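PDB 4ZOQ: intracellular serine protease from Bacillus licheniformis, which is probably a subtilisin-like serine endopeptidase that cuts peptide bonds in lanthipeptide precursors. Local coordinates for residues 4-12 against 32-40. Numbering follows the deposited sequence.
Sequences VISGSPAWG and SYRTYQIER
Tyr33 and Tyr36 both turn CG anti to their own carbonyl carbon, chi1 -49° and -69°, and this shared choice sends the two phenol rings across to the chain at Ser8, Pro9 and Ala10. The rings then use different surfaces. Tyr33 lays a face against the peptide link between Ser8 and Pro9: Pro9 N stands 3.5 Å above the ring plane over its centre, Ser8 C lies nearer the rim, and Pro9 CD makes a CH-pi contact over the face, 3.8 Å from the ring centroid. Pro9 CA adds a contact of 3.5 Å with Tyr33 CE1. Tyr36 presents its edge instead, with Pro9 C lying in its plane and Ser8 O 3.4 Å from CE2. Its hydroxyl oxygen accepts a hydrogen bond from Ala10 N, the N to OH distance being 3.1 Å and the angle at the hydrogen a bent 149°; the same OH is hydrogen-bonded to Ile96 O. Ala10 CB packs 3.6 Å from Tyr36 OH and 4.0 Å from NH2 of Arg40, whose NH1 forms a salt bridge with Asp100. The Tyr33 side chain also touches Ala26 and Ala27 of helix 24-30, so the contact packs the N-terminal segment against the turn that follows this helix, away from the predicted charge relay residues of the subtilase fold. A leucine in place of Tyr33 would probably leave the Ser8-Pro9 link without its flat cover and Pro9 CD without a pi partner. The chemistry implies a division of labour: dispersion and CH-pi attraction hold the proline over one tyrosine, while the other tyrosine's hydroxyl satisfies the next backbone N-H and, through Ile96, links the N-terminal segment to helix 86-97.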
ATOM      1  N   VAL B   4      32.057  11.984   9.309  1.00 62.50           N
ATOM      2  CA  VAL B   4      32.489  12.661  10.533  1.00 57.87           C
ATOM      3  C   VAL B   4      31.268  13.098  11.366  1.00 60.59           C
ATOM      4  O   VAL B   4      31.379  13.265  12.589  1.00 53.67           O
ATOM      5  CB  VAL B   4      33.426  13.885  10.227  1.00 59.69           C
ATOM      6  CG1 VAL B   4      34.326  13.617   8.996  1.00 53.19           C
ATOM      7  CG2 VAL B   4      32.648  15.202  10.118  1.00 46.76           C
ATOM      8  N   ILE B   5      30.131  13.343  10.706  1.00 53.63           N
ATOM      9  CA  ILE B   5      28.885  13.565  11.425  1.00 53.83           C
ATOM     10  C   ILE B   5      28.187  12.208  11.565  1.00 59.55           C
ATOM     11  O   ILE B   5      28.248  11.362  10.658  1.00 56.83           O
ATOM     12  CB  ILE B   5      27.940  14.604  10.732  1.00 58.59           C
ATOM     13  CG1 ILE B   5      28.612  15.975  10.610  1.00 61.17           C
ATOM     14  CG2 ILE B   5      26.689  14.842  11.554  1.00 54.67           C
ATOM     15  CD1 ILE B   5      29.348  16.201   9.306  1.00 65.03           C
ATOM     16  N   SER B   6      27.533  11.993  12.701  1.00 56.68           N
ATOM     17  CA  SER B   6      26.704  10.810  12.873  1.00 59.95           C
ATOM     18  C   SER B   6      25.520  10.891  11.895  1.00 59.73           C
ATOM     19  O   SER B   6      24.975  11.978  11.686  1.00 56.05           O
ATOM     20  CB  SER B   6      26.235  10.690  14.327  1.00 58.49           C
ATOM     21  OG  SER B   6      25.251  11.653  14.633  1.00 56.99           O
ATOM     22  N   GLY B   7      25.122   9.762  11.299  1.00 54.32           N
ATOM     23  CA  GLY B   7      24.009   9.780  10.363  1.00 43.45           C
ATOM     24  C   GLY B   7      22.712  10.073  11.072  1.00 48.78           C
ATOM     25  O   GLY B   7      22.537   9.706  12.241  1.00 53.43           O
ATOM     26  N   SER B   8      21.783  10.701  10.355  1.00 43.26           N
ATOM     27  CA  SER B   8      20.500  11.051  10.937  1.00 42.56           C
ATOM     28  C   SER B   8      19.361  10.948   9.930  1.00 40.02           C
ATOM     29  O   SER B   8      19.586  11.033   8.729  1.00 35.31           O
ATOM     30  CB  SER B   8      20.563  12.459  11.527  1.00 43.17           C
ATOM     31  OG  SER B   8      20.899  13.387  10.518  1.00 48.51           O
ATOM     32  N   PRO B   9      18.134  10.748  10.435  1.00 38.58           N
ATOM     33  CA  PRO B   9      16.953  10.592   9.598  1.00 39.01           C
ATOM     34  C   PRO B   9      16.726  11.788   8.719  1.00 39.30           C
ATOM     35  O   PRO B   9      17.070  12.886   9.108  1.00 42.89           O
ATOM     36  CB  PRO B   9      15.816  10.432  10.618  1.00 37.06           C
ATOM     37  CG  PRO B   9      16.363  10.839  11.890  1.00 35.44           C
ATOM     38  CD  PRO B   9      17.809  10.522  11.851  1.00 37.74           C
ATOM     39  N   ALA B  10      16.149  11.559   7.544  1.00 41.20           N
ATOM     40  CA  ALA B  10      15.863  12.633   6.610  1.00 38.70           C
ATOM     41  C   ALA B  10      14.847  13.607   7.210  1.00 38.74           C
ATOM     42  O   ALA B  10      14.879  14.810   6.914  1.00 38.45           O
ATOM     43  CB  ALA B  10      15.367  12.065   5.284  1.00 36.16           C
ATOM     44  N   TRP B  11      13.986  13.100   8.095  1.00 36.33           N
ATOM     45  CA  TRP B  11      12.960  13.937   8.700  1.00 34.16           C
ATOM     46  C   TRP B  11      13.609  15.015   9.542  1.00 37.39           C
ATOM     47  O   TRP B  11      14.628  14.786  10.186  1.00 42.96           O
ATOM     48  CB  TRP B  11      12.011  13.119   9.574  1.00 34.33           C
ATOM     49  CG  TRP B  11      11.254  12.035   8.869  1.00 29.72           C
ATOM     50  CD1 TRP B  11      11.216  11.799   7.541  1.00 29.45           C
ATOM     51  CD2 TRP B  11      10.407  11.052   9.482  1.00 28.29           C
ATOM     52  NE1 TRP B  11      10.419  10.713   7.278  1.00 31.27           N
ATOM     53  CE2 TRP B  11       9.907  10.241   8.454  1.00 29.01           C
ATOM     54  CE3 TRP B  11      10.039  10.771  10.800  1.00 29.51           C
ATOM     55  CZ2 TRP B  11       9.052   9.164   8.707  1.00 30.17           C
ATOM     56  CZ3 TRP B  11       9.179   9.714  11.043  1.00 28.69           C
ATOM     57  CH2 TRP B  11       8.699   8.923  10.004  1.00 28.49           C
ATOM     58  N   GLY B  12      12.991  16.191   9.556  1.00 42.07           N
ATOM     59  CA  GLY B  12      13.490  17.306  10.330  1.00 38.53           C
ATOM     60  C   GLY B  12      13.335  17.080  11.818  1.00 40.92           C
ATOM     61  O   GLY B  12      14.150  17.586  12.591  1.00 42.87           O
ATOM     62  N   SER B  32      21.751   2.853  10.034  1.00 31.55           N
ATOM     63  CA  SER B  32      21.966   4.175  10.634  1.00 32.68           C
ATOM     64  C   SER B  32      22.115   5.260   9.572  1.00 34.12           C
ATOM     65  O   SER B  32      23.014   6.082   9.656  1.00 36.54           O
ATOM     66  CB  SER B  32      23.178   4.156  11.564  1.00 32.72           C
ATOM     67  OG  SER B  32      22.914   3.305  12.670  1.00 36.45           O
ATOM     68  N   TYR B  33      21.249   5.222   8.553  1.00 34.36           N
ATOM     69  CA  TYR B  33      21.156   6.254   7.507  1.00 32.17           C
ATOM     70  C   TYR B  33      22.368   6.295   6.572  1.00 32.24           C
ATOM     71  O   TYR B  33      22.546   7.247   5.828  1.00 36.74           O
ATOM     72  CB  TYR B  33      20.915   7.621   8.152  1.00 29.51           C
ATOM     73  CG  TYR B  33      19.787   7.480   9.129  1.00 35.15           C
ATOM     74  CD1 TYR B  33      18.474   7.340   8.683  1.00 33.58           C
ATOM     75  CD2 TYR B  33      20.036   7.412  10.501  1.00 34.21           C
ATOM     76  CE1 TYR B  33      17.440   7.156   9.571  1.00 33.72           C
ATOM     77  CE2 TYR B  33      19.009   7.219  11.402  1.00 33.78           C
ATOM     78  CZ  TYR B  33      17.714   7.093  10.931  1.00 31.35           C
ATOM     79  OH  TYR B  33      16.690   6.907  11.805  1.00 30.57           O
ATOM     80  N   ARG B  34      23.177   5.248   6.564  1.00 29.50           N
ATOM     81  CA  ARG B  34      24.283   5.192   5.620  1.00 31.21           C
ATOM     82  C   ARG B  34      23.798   5.051   4.179  1.00 32.42           C
ATOM     83  O   ARG B  34      24.465   5.500   3.256  1.00 33.48           O
ATOM     84  CB  ARG B  34      25.200   4.038   5.972  1.00 31.96           C
ATOM     85  CG  ARG B  34      26.118   4.358   7.099  1.00 36.62           C
ATOM     86  CD  ARG B  34      26.912   3.126   7.543  1.00 38.99           C
ATOM     87  NE  ARG B  34      27.773   3.486   8.661  1.00 44.39           N
ATOM     88  CZ  ARG B  34      27.412   3.432   9.936  1.00 49.53           C
ATOM     89  NH1 ARG B  34      26.178   3.045  10.269  1.00 45.40           N
ATOM     90  NH2 ARG B  34      28.282   3.791  10.875  1.00 55.04           N
ATOM     91  N   THR B  35      22.625   4.441   3.993  1.00 35.98           N
ATOM     92  CA  THR B  35      22.068   4.249   2.658  1.00 32.89           C
ATOM     93  C   THR B  35      21.787   5.584   1.958  1.00 35.27           C
ATOM     94  O   THR B  35      21.791   5.630   0.724  1.00 35.95           O
ATOM     95  CB  THR B  35      20.746   3.403   2.690  1.00 35.83           C
ATOM     96  OG1 THR B  35      19.706   4.088   3.413  1.00 31.22           O
ATOM     97  CG2 THR B  35      20.988   2.043   3.307  1.00 27.18           C
ATOM     98  N   TYR B  36      21.624   6.672   2.726  1.00 31.93           N
ATOM     99  CA  TYR B  36      21.392   7.991   2.125  1.00 32.96           C
ATOM    100  C   TYR B  36      22.545   8.413   1.254  1.00 35.61           C
ATOM    101  O   TYR B  36      22.359   9.181   0.320  1.00 38.70           O
ATOM    102  CB  TYR B  36      21.173   9.082   3.169  1.00 33.17           C
ATOM    103  CG  TYR B  36      19.885   8.989   3.963  1.00 33.23           C
ATOM    104  CD1 TYR B  36      18.895   8.056   3.646  1.00 30.30           C
ATOM    105  CD2 TYR B  36      19.687   9.801   5.066  1.00 32.09           C
ATOM    106  CE1 TYR B  36      17.730   7.961   4.400  1.00 31.90           C
ATOM    107  CE2 TYR B  36      18.528   9.712   5.830  1.00 32.71           C
ATOM    108  CZ  TYR B  36      17.557   8.794   5.497  1.00 32.32           C
ATOM    109  OH  TYR B  36      16.405   8.724   6.246  1.00 31.31           O
ATOM    110  N   GLN B  37      23.747   7.955   1.575  1.00 35.14           N
ATOM    111  CA  GLN B  37      24.899   8.271   0.736  1.00 37.66           C
ATOM    112  C   GLN B  37      25.210   7.157  -0.267  1.00 40.20           C
ATOM    113  O   GLN B  37      26.103   7.307  -1.074  1.00 47.31           O
ATOM    114  CB  GLN B  37      26.124   8.629   1.588  1.00 35.80           C
ATOM    115  CG  GLN B  37      26.700   7.481   2.351  1.00 42.30           C
ATOM    116  CD  GLN B  37      28.002   7.817   3.069  1.00 45.06           C
ATOM    117  OE1 GLN B  37      28.348   7.189   4.059  1.00 60.37           O
ATOM    118  NE2 GLN B  37      28.785   8.691   2.483  1.00 49.35           N
ATOM    119  N   ILE B  38      24.468   6.052  -0.213  1.00 38.82           N
ATOM    120  CA  ILE B  38      24.615   4.968  -1.182  1.00 34.54           C
ATOM    121  C   ILE B  38      23.587   5.165  -2.297  1.00 36.29           C
ATOM    122  O   ILE B  38      23.921   5.147  -3.477  1.00 42.38           O
ATOM    123  CB  ILE B  38      24.398   3.572  -0.537  1.00 40.54           C
ATOM    124  CG1 ILE B  38      25.291   3.363   0.700  1.00 37.37           C
ATOM    125  CG2 ILE B  38      24.606   2.458  -1.574  1.00 40.30           C
ATOM    126  CD1 ILE B  38      26.758   3.443   0.385  1.00 44.76           C
ATOM    127  N   GLU B  39      22.333   5.350  -1.911  1.00 35.05           N
ATOM    128  CA  GLU B  39      21.266   5.608  -2.853  1.00 33.75           C
ATOM    129  C   GLU B  39      20.128   6.247  -2.078  1.00 35.33           C
ATOM    130  O   GLU B  39      19.440   5.611  -1.275  1.00 33.58           O
ATOM    131  CB  GLU B  39      20.811   4.327  -3.574  1.00 35.08           C
ATOM    132  CG  GLU B  39      19.648   4.556  -4.558  1.00 33.47           C
ATOM    133  CD  GLU B  39      19.987   5.602  -5.640  1.00 36.78           C
ATOM    134  OE1 GLU B  39      19.356   6.685  -5.647  1.00 39.91           O
ATOM    135  OE2 GLU B  39      20.860   5.348  -6.492  1.00 34.71           O
ATOM    136  N   ARG B  40      19.877   7.501  -2.407  1.00 36.67           N
ATOM    137  CA  ARG B  40      18.875   8.280  -1.720  1.00 34.57           C
ATOM    138  C   ARG B  40      17.564   8.241  -2.491  1.00 36.57           C
ATOM    139  O   ARG B  40      16.567   8.806  -2.039  1.00 38.93           O
ATOM    140  CB  ARG B  40      19.387   9.714  -1.545  1.00 34.89           C
ATOM    141  CG  ARG B  40      18.949  10.415  -0.276  1.00 36.38           C
ATOM    142  CD  ARG B  40      19.771  11.703  -0.020  1.00 37.88           C
ATOM    143  NE  ARG B  40      19.409  12.286   1.267  1.00 36.10           N
ATOM    144  CZ  ARG B  40      18.301  13.002   1.462  1.00 37.68           C
ATOM    145  NH1 ARG B  40      17.481  13.238   0.445  1.00 40.17           N
ATOM    146  NH2 ARG B  40      18.016  13.495   2.657  1.00 32.85           N
TER